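Local coordinates for C protein alpha-antigen (Streptococcus agalactiae, PDB 1YWM) that may play a role in both virulence and immunity as a cell-wall-anchored surface protein, of which this chain is the N-terminal part, at residues I53-L58 against A67-R72; Y94-F97 against P103-K106; R134-A137 against K141-E144. All blocks are in the same frame, centred on the assembly; numbering follows the deposited sequence.

Interaction 1: I53-L58 against A67-R72; sequences IDPLQL and AKYVFR
Pro55 lies on the ring of Tyr69 in an apolar CH-pi contact that joins the 3-10 turn 55-58, in the loop leading to strand 59-61, to strand 66-73 of the fibronectin-like beta sandwich. Pro55 CG stands 3.6 Å from the centroid of the Tyr69 ring and only 12° off its normal, with CB over the CD1 side and CD over the CE1 and CZ side, so the pyrrolidine spans much of one face. Tyr69 reaches this place with CG between its own backbone N and carbonyl carbon (chi1 64°), which lifts the ring off the strand toward the turn. Leu56 comes to the same ring at its edge: CD2 lies in the ring plane, 4.0 Å from Tyr69 CD1, and also rests 4.0 Å from Ala67 CB. The same Pro55 CG also touches Phe71 CZ at 3.8 Å, so it sits between the two aromatic side chains of the strand. The turn is shaped from within by an Asx turn, Leu56 N donating to Asp54 OD2 at 2.9 Å from above the carboxylate plane. Tyr69 OH is bound to the backbone N of Val81, and Pro55 O to Tyr94 OH. With its hydroxyl tied at the rim and proline carbons over its face, the tyrosine ring should have little freedom to swing, and what joins turn to strand here is dispersion and CH-pi attraction.

Interaction 2: Y94-F97 against P103-K106; sequences YNIF and PHVK
Phe97, the last residue of strand 88-97, and Pro103 form a single beta bridge, their CA atoms 4.2 Å apart, as the chain returns from the loop that follows the strand. The bridge is fastened by one nearly straight bond, His104 N to Ile96 O, 3.0 Å long with 167° at the hydrogen; the donor is tilted 32° from the carbonyl plane. Pro103 CA adds a CA-H...O contact of 3.4 Å to the same Ile96 O, which thus receives two neighbouring groups of the returning chain. Proline has no N-H to donate, and its N lies instead 3.5 Å from Phe97 CD2. This is the end of the beta sandwich where strand 88-97, flanked by strands 66-73 and 113-121, runs out into its connecting loop; Phe97 is also paired through its backbone with Thr66. The Phe97 side chain sets out away from the loop but turns back, CG standing anti to the carbonyl carbon (chi1 -61°), and the CD2-CE2 side of its ring meets the proline, with CD2 4.1 Å from Pro103 CD. Phe97 also belongs to a small pocket, with Thr66, Gly98, Glu99 and Gly101, that holds a dithiol molecule probably left from crystallisation. His104 CB packs 4.2 Å from Ile96 CG2, while the imidazole leads off to bond through ND1 with Asp112 OD2 and to meet the ring of Phe65.

Interaction 3: R134-A137 against K141-E144; sequences RTNA and KWTE
The indole NE1 of Trp142 donates to Asn136 OD1 across 3.1 Å, and the main-chain carbonyl Asn136 O lies 2.9 Å from the same NE1. The contact sits at one end of the antiparallel three-helix bundle, where helix 124-137 ends and a short loop leads into helix 144-163, with Thr143 as the N-cap of that helix. The bond to OD1 is somewhat bent, 147° at the hydrogen, and the two partners use their atoms differently: OD1 lies close to the ring plane of Trp142, whereas NE1 stands 58° out of the plane of the Asn136 carbonyl. The amide and indole planes are steeply inclined to each other. Asn136 carries its CG anti to the backbone N (chi1 -175°), which brings OD1 round to the indole edge on which its own carbonyl O also lies. The other end of this amide is occupied as well, ND2 donating to Glu182 OE1 and so fixing which way the group is turned. Leu185 and Leu187 pack against the tryptophan from the loop before helix 188-194. Lys141 CE rests over one face of the indole, 3.5 Å above its plane and offset toward the rim, while Ala137 O lies 3.6 Å from Trp142 CD1.

In the fold
Interactions 1 and 2 each bring a loop segment to a strand of the same sheet: 66-73 and 88-97 are neighbours in it, and the two contacts touch, with Lys68 O 2.9 Å from Asn95 N in a probable backbone hydrogen bond. Interaction 3 stands apart in the helical bundle on the other side of the chain's centre, its own centre about 42 Å from that of interaction 1 and about 56 Å from that of interaction 2. All three are partly buried. Interaction 1, closest to the centre of the molecule (about 15 Å, against about 28 Å for the others, centre to centre), is apolar; interaction 2, at the strand end, relies on a backbone bond; interaction 3, at the helix end, on an indole N-H.

Interaction 1: I53-L58 against A67-R72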
loop_
_atom_site.group_PDB
_atom_site.type_symbol
_atom_site.label_atom_id
_atom_site.label_comp_id
_atom_site.label_asym_id
_atom_site.label_seq_id
_atom_site.Cartn_x
_atom_site.Cartn_y
_atom_site.Cartn_z
ATOM N N ILE A 53 -1.225 -6.154 8.106
ATOM C CA ILE A 53 -1.461 -6.998 6.921
ATOM C C ILE A 53 -1.381 -8.474 7.309
ATOM O O ILE A 53 -0.332 -8.942 7.749
ATOM C CB ILE A 53 -0.421 -6.692 5.816
ATOM C CG1 ILE A 53 -0.465 -5.207 5.412
ATOM C CG2 ILE A 53 -0.620 -7.622 4.590
ATOM C CD1 ILE A 53 -1.900 -4.700 4.953
ATOM N N ASP A 54 -2.504 -9.160 7.123
ATOM C CA ASP A 54 -2.589 -10.595 7.246
ATOM C C ASP A 54 -2.978 -11.148 5.883
ATOM O O ASP A 54 -4.138 -11.030 5.478
ATOM C CB ASP A 54 -3.666 -10.963 8.264
ATOM C CG ASP A 54 -3.879 -12.465 8.354
ATOM O OD1 ASP A 54 -4.737 -12.883 9.151
ATOM O OD2 ASP A 54 -3.252 -13.284 7.639
ATOM N N PRO A 55 -2.009 -11.719 5.149
ATOM C CA PRO A 55 -2.277 -12.203 3.784
ATOM C C PRO A 55 -3.418 -13.213 3.717
ATOM O O PRO A 55 -4.104 -13.283 2.683
ATOM C CB PRO A 55 -0.953 -12.847 3.354
ATOM C CG PRO A 55 0.095 -12.110 4.184
ATOM C CD PRO A 55 -0.603 -11.933 5.555
ATOM N N LEU A 56 -3.643 -13.959 4.798
ATOM C CA LEU A 56 -4.764 -14.923 4.807
ATOM C C LEU A 56 -6.115 -14.264 4.700
ATOM O O LEU A 56 -7.095 -14.885 4.270
ATOM C CB LEU A 56 -4.703 -15.858 6.018
ATOM C CG LEU A 56 -3.535 -16.859 6.055
ATOM C CD1 LEU A 56 -3.630 -17.782 7.288
ATOM C CD2 LEU A 56 -3.436 -17.675 4.761
ATOM N N GLN A 57 -6.187 -12.986 5.072
ATOM C CA GLN A 57 -7.460 -12.283 4.974
ATOM C C GLN A 57 -7.766 -11.858 3.534
ATOM O O GLN A 57 -8.870 -11.405 3.255
ATOM C CB GLN A 57 -7.517 -11.101 5.970
ATOM C CG GLN A 57 -7.580 -11.567 7.433
ATOM C CD GLN A 57 -7.456 -10.447 8.452
ATOM O OE1 GLN A 57 -7.540 -9.264 8.112
ATOM N NE2 GLN A 57 -7.251 -10.821 9.713
ATOM N N LEU A 58 -6.819 -12.069 2.613
ATOM C CA LEU A 58 -7.008 -11.672 1.218
ATOM C C LEU A 58 -7.638 -12.777 0.388
ATOM O O LEU A 58 -7.891 -12.604 -0.801
ATOM C CB LEU A 58 -5.673 -11.220 0.602
ATOM C CG LEU A 58 -4.917 -10.128 1.396
ATOM C CD1 LEU A 58 -3.568 -9.806 0.726
ATOM C CD2 LEU A 58 -5.795 -8.871 1.485
ATOM N N ALA A 67 -5.147 -22.562 4.255
ATOM C CA ALA A 67 -4.173 -21.998 3.321
ATOM C C ALA A 67 -2.950 -21.578 4.096
ATOM O O ALA A 67 -3.071 -21.172 5.252
ATOM C CB ALA A 67 -4.785 -20.784 2.591
ATOM N N LYS A 68 -1.778 -21.743 3.488
ATOM C CA LYS A 68 -0.541 -21.197 4.043
ATOM C C LYS A 68 0.047 -20.361 2.922
ATOM O O LYS A 68 0.116 -20.820 1.777
ATOM C CB LYS A 68 0.435 -22.300 4.494
ATOM C CG LYS A 68 1.815 -21.718 4.885
ATOM C CD LYS A 68 2.573 -22.422 6.020
ATOM C CE LYS A 68 3.411 -21.402 6.839
ATOM N NZ LYS A 68 4.873 -21.371 6.573
ATOM N N TYR A 69 0.395 -19.112 3.221
ATOM C CA TYR A 69 0.943 -18.249 2.164
ATOM C C TYR A 69 2.446 -18.342 2.065
ATOM O O TYR A 69 3.133 -18.650 3.042
ATOM C CB TYR A 69 0.514 -16.790 2.371
ATOM C CG TYR A 69 1.010 -16.117 3.620
ATOM C CD1 TYR A 69 0.178 -15.978 4.741
ATOM C CD2 TYR A 69 2.280 -15.562 3.662
ATOM C CE1 TYR A 69 0.641 -15.305 5.901
ATOM C CE2 TYR A 69 2.755 -14.917 4.792
ATOM C CZ TYR A 69 1.918 -14.775 5.897
ATOM O OH TYR A 69 2.424 -14.117 6.991
ATOM N N VAL A 70 2.975 -18.066 0.872
ATOM C CA VAL A 70 4.417 -18.076 0.684
ATOM C C VAL A 70 4.676 -16.962 -0.280
ATOM O O VAL A 70 4.031 -16.882 -1.330
ATOM C CB VAL A 70 4.988 -19.403 0.019
ATOM C CG1 VAL A 70 6.549 -19.358 0.099
ATOM C CG2 VAL A 70 4.469 -20.625 0.703
ATOM N N PHE A 71 5.620 -16.106 0.079
ATOM C CA PHE A 71 6.088 -15.064 -0.834
ATOM C C PHE A 71 7.367 -15.560 -1.494
ATOM O O PHE A 71 8.172 -16.266 -0.870
ATOM C CB PHE A 71 6.428 -13.773 -0.044
ATOM C CG PHE A 71 5.234 -13.094 0.578
ATOM C CD1 PHE A 71 5.017 -13.153 1.951
ATOM C CD2 PHE A 71 4.351 -12.349 -0.204
ATOM C CE1 PHE A 71 3.929 -12.494 2.552
ATOM C CE2 PHE A 71 3.239 -11.699 0.387
ATOM C CZ PHE A 71 3.041 -11.766 1.766
ATOM N N ARG A 72 7.576 -15.162 -2.741
ATOM C CA ARG A 72 8.859 -15.371 -3.385
ATOM C C ARG A 72 9.314 -13.996 -3.862
ATOM O O ARG A 72 8.574 -13.321 -4.590
ATOM C CB ARG A 72 8.641 -16.260 -4.608
ATOM C CG ARG A 72 9.882 -16.422 -5.437
ATOM C CD ARG A 72 10.850 -17.350 -4.823
ATOM N NE ARG A 72 12.064 -17.523 -5.620
ATOM C CZ ARG A 72 13.117 -18.187 -5.184
ATOM N NH1 ARG A 72 13.068 -18.782 -3.986
ATOM N NH2 ARG A 72 14.215 -18.296 -5.953
#

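Interaction 2: Y94-F97 against P103-K106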
loop_
_atom_site.group_PDB
_atom_site.type_symbol
_atom_site.label_atom_id
_atom_site.label_comp_id
_atom_site.label_asym_id
_atom_site.label_seq_id
_atom_site.Cartn_x
_atom_site.Cartn_y
_atom_site.Cartn_z
ATOM N N TYR A 94 -0.909 -18.980 -2.328
ATOM C CA TYR A 94 -1.600 -19.633 -1.245
ATOM C C TYR A 94 -1.572 -21.125 -1.595
ATOM O O TYR A 94 -2.084 -21.536 -2.633
ATOM C CB TYR A 94 -3.025 -19.125 -1.166
ATOM C CG TYR A 94 -3.079 -17.666 -0.771
ATOM C CD1 TYR A 94 -3.072 -17.292 0.577
ATOM C CD2 TYR A 94 -3.052 -16.670 -1.750
ATOM C CE1 TYR A 94 -3.112 -15.918 0.959
ATOM C CE2 TYR A 94 -3.080 -15.297 -1.388
ATOM C CZ TYR A 94 -3.117 -14.943 -0.037
ATOM O OH TYR A 94 -3.181 -13.602 0.308
ATOM N N ASN A 95 -0.944 -21.901 -0.740
ATOM C CA ASN A 95 -0.967 -23.361 -0.878
ATOM C C ASN A 95 -2.165 -23.844 -0.061
ATOM O O ASN A 95 -2.280 -23.502 1.095
ATOM C CB ASN A 95 0.368 -23.934 -0.354
ATOM C CG ASN A 95 1.560 -23.562 -1.282
ATOM O OD1 ASN A 95 1.389 -23.464 -2.489
ATOM N ND2 ASN A 95 2.737 -23.314 -0.703
ATOM N N ILE A 96 -3.002 -24.689 -0.661
ATOM C CA ILE A 96 -4.279 -25.063 -0.077
ATOM C C ILE A 96 -4.155 -26.532 0.396
ATOM O O ILE A 96 -3.657 -27.386 -0.349
ATOM C CB ILE A 96 -5.406 -24.922 -1.120
ATOM C CG1 ILE A 96 -5.390 -23.513 -1.788
ATOM C CG2 ILE A 96 -6.775 -25.197 -0.506
ATOM C CD1 ILE A 96 -5.424 -22.348 -0.781
ATOM N N PHE A 97 -4.619 -26.787 1.607
ATOM C CA PHE A 97 -4.489 -28.101 2.260
ATOM C C PHE A 97 -5.841 -28.625 2.733
ATOM O O PHE A 97 -6.649 -27.855 3.256
ATOM C CB PHE A 97 -3.562 -27.973 3.481
ATOM C CG PHE A 97 -2.168 -27.534 3.125
ATOM C CD1 PHE A 97 -1.835 -26.170 3.114
ATOM C CD2 PHE A 97 -1.220 -28.456 2.712
ATOM C CE1 PHE A 97 -0.554 -25.748 2.728
ATOM C CE2 PHE A 97 0.077 -28.051 2.349
ATOM C CZ PHE A 97 0.404 -26.673 2.362
ATOM N N PRO A 103 -1.633 -31.262 0.662
ATOM C CA PRO A 103 -2.213 -30.414 -0.393
ATOM C C PRO A 103 -3.507 -31.006 -0.958
ATOM O O PRO A 103 -3.655 -32.221 -1.118
ATOM C CB PRO A 103 -1.096 -30.338 -1.486
ATOM C CG PRO A 103 0.153 -30.712 -0.812
ATOM C CD PRO A 103 -0.240 -31.660 0.369
ATOM N N HIS A 104 -4.457 -30.114 -1.228
ATOM C CA HIS A 104 -5.663 -30.417 -1.967
ATOM C C HIS A 104 -5.292 -30.640 -3.420
ATOM O O HIS A 104 -4.604 -29.826 -4.022
ATOM C CB HIS A 104 -6.606 -29.223 -1.849
ATOM C CG HIS A 104 -7.863 -29.353 -2.645
ATOM N ND1 HIS A 104 -8.426 -28.283 -3.295
ATOM C CD2 HIS A 104 -8.685 -30.410 -2.870
ATOM C CE1 HIS A 104 -9.526 -28.673 -3.913
ATOM N NE2 HIS A 104 -9.701 -29.962 -3.676
ATOM N N VAL A 105 -5.742 -31.747 -3.983
ATOM C CA VAL A 105 -5.616 -31.972 -5.434
ATOM C C VAL A 105 -6.985 -31.730 -6.013
ATOM O O VAL A 105 -7.998 -32.275 -5.517
ATOM C CB VAL A 105 -5.122 -33.411 -5.780
ATOM C CG1 VAL A 105 -5.025 -33.625 -7.302
ATOM C CG2 VAL A 105 -3.760 -33.618 -5.204
ATOM N N LYS A 106 -7.029 -30.903 -7.057
ATOM C CA LYS A 106 -8.300 -30.496 -7.650
ATOM C C LYS A 106 -8.843 -31.585 -8.557
ATOM O O LYS A 106 -8.135 -32.520 -8.908
ATOM C CB LYS A 106 -8.146 -29.155 -8.435
ATOM C CG LYS A 106 -7.558 -28.018 -7.561
ATOM C CD LYS A 106 -7.325 -26.745 -8.396
ATOM C CE LYS A 106 -6.171 -26.963 -9.369
ATOM N NZ LYS A 106 -5.766 -25.651 -10.001
#

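Interaction 3: R134-A137 against K141-E144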
loop_
_atom_site.group_PDB
_atom_site.type_symbol
_atom_site.label_atom_id
_atom_site.label_comp_id
_atom_site.label_asym_id
_atom_site.label_seq_id
_atom_site.Cartn_x
_atom_site.Cartn_y
_atom_site.Cartn_z
ATOM N N ARG A 134 3.268 19.284 6.838
ATOM C CA ARG A 134 2.117 19.664 7.637
ATOM C C ARG A 134 2.562 20.508 8.838
ATOM O O ARG A 134 1.968 21.563 9.148
ATOM C CB ARG A 134 1.432 18.384 8.168
ATOM C CG ARG A 134 0.019 18.552 8.641
ATOM C CD ARG A 134 -0.668 17.222 9.058
ATOM N NE ARG A 134 -0.852 16.269 7.946
ATOM C CZ ARG A 134 -1.843 16.350 7.036
ATOM N NH1 ARG A 134 -1.989 15.443 6.054
ATOM N NH2 ARG A 134 -2.699 17.347 7.111
ATOM N N THR A 135 3.606 20.041 9.523
ATOM C CA THR A 135 4.087 20.719 10.724
ATOM C C THR A 135 4.584 22.123 10.338
ATOM O O THR A 135 4.248 23.116 10.971
ATOM C CB THR A 135 5.224 19.899 11.385
ATOM O OG1 THR A 135 4.656 18.724 11.984
ATOM C CG2 THR A 135 5.797 20.653 12.587
ATOM N N ASN A 136 5.375 22.175 9.281
ATOM C CA ASN A 136 5.851 23.447 8.754
ATOM C C ASN A 136 4.684 24.385 8.393
ATOM O O ASN A 136 4.659 25.557 8.823
ATOM C CB ASN A 136 6.747 23.187 7.547
ATOM C CG ASN A 136 7.385 24.453 7.002
ATOM O OD1 ASN A 136 7.471 25.471 7.693
ATOM N ND2 ASN A 136 7.866 24.382 5.778
ATOM N N ALA A 137 3.726 23.875 7.617
ATOM C CA ALA A 137 2.610 24.682 7.131
ATOM C C ALA A 137 1.800 25.288 8.284
ATOM O O ALA A 137 1.249 26.371 8.129
ATOM C CB ALA A 137 1.669 23.846 6.181
ATOM N N LYS A 141 3.656 31.850 10.921
ATOM C CA LYS A 141 4.362 32.839 10.086
ATOM C C LYS A 141 3.885 32.840 8.601
ATOM O O LYS A 141 4.120 33.806 7.863
ATOM C CB LYS A 141 5.868 32.620 10.159
ATOM C CG LYS A 141 6.374 31.400 9.356
ATOM C CD LYS A 141 7.804 31.050 9.766
ATOM C CE LYS A 141 8.268 29.737 9.118
ATOM N NZ LYS A 141 9.642 29.427 9.580
ATOM N N TRP A 142 3.238 31.743 8.179
ATOM C CA TRP A 142 2.721 31.584 6.817
ATOM C C TRP A 142 1.315 32.147 6.707
ATOM O O TRP A 142 0.540 32.092 7.660
ATOM C CB TRP A 142 2.658 30.069 6.440
ATOM C CG TRP A 142 3.953 29.324 6.545
ATOM C CD1 TRP A 142 4.223 28.272 7.393
ATOM C CD2 TRP A 142 5.143 29.519 5.756
ATOM N NE1 TRP A 142 5.511 27.839 7.198
ATOM C CE2 TRP A 142 6.093 28.575 6.190
ATOM C CE3 TRP A 142 5.506 30.420 4.733
ATOM C CZ2 TRP A 142 7.382 28.469 5.616
ATOM C CZ3 TRP A 142 6.780 30.319 4.155
ATOM C CH2 TRP A 142 7.718 29.358 4.615
ATOM N N THR A 143 0.981 32.720 5.553
ATOM C CA THR A 143 -0.385 33.181 5.332
ATOM C C THR A 143 -1.376 32.032 5.521
ATOM O O THR A 143 -1.085 30.883 5.174
ATOM C CB THR A 143 -0.590 33.776 3.930
ATOM O OG1 THR A 143 -0.337 32.782 2.921
ATOM C CG2 THR A 143 0.453 34.882 3.636
ATOM N N GLU A 144 -2.558 32.347 6.035
ATOM C CA GLU A 144 -3.576 31.296 6.146
ATOM C C GLU A 144 -3.951 30.730 4.757
ATOM O O GLU A 144 -4.154 29.525 4.593
ATOM C CB GLU A 144 -4.840 31.790 6.874
ATOM C CG GLU A 144 -5.726 30.617 7.304
ATOM C CD GLU A 144 -7.084 31.021 7.871
ATOM O OE1 GLU A 144 -7.193 31.093 9.113
ATOM O OE2 GLU A 144 -8.045 31.224 7.081
#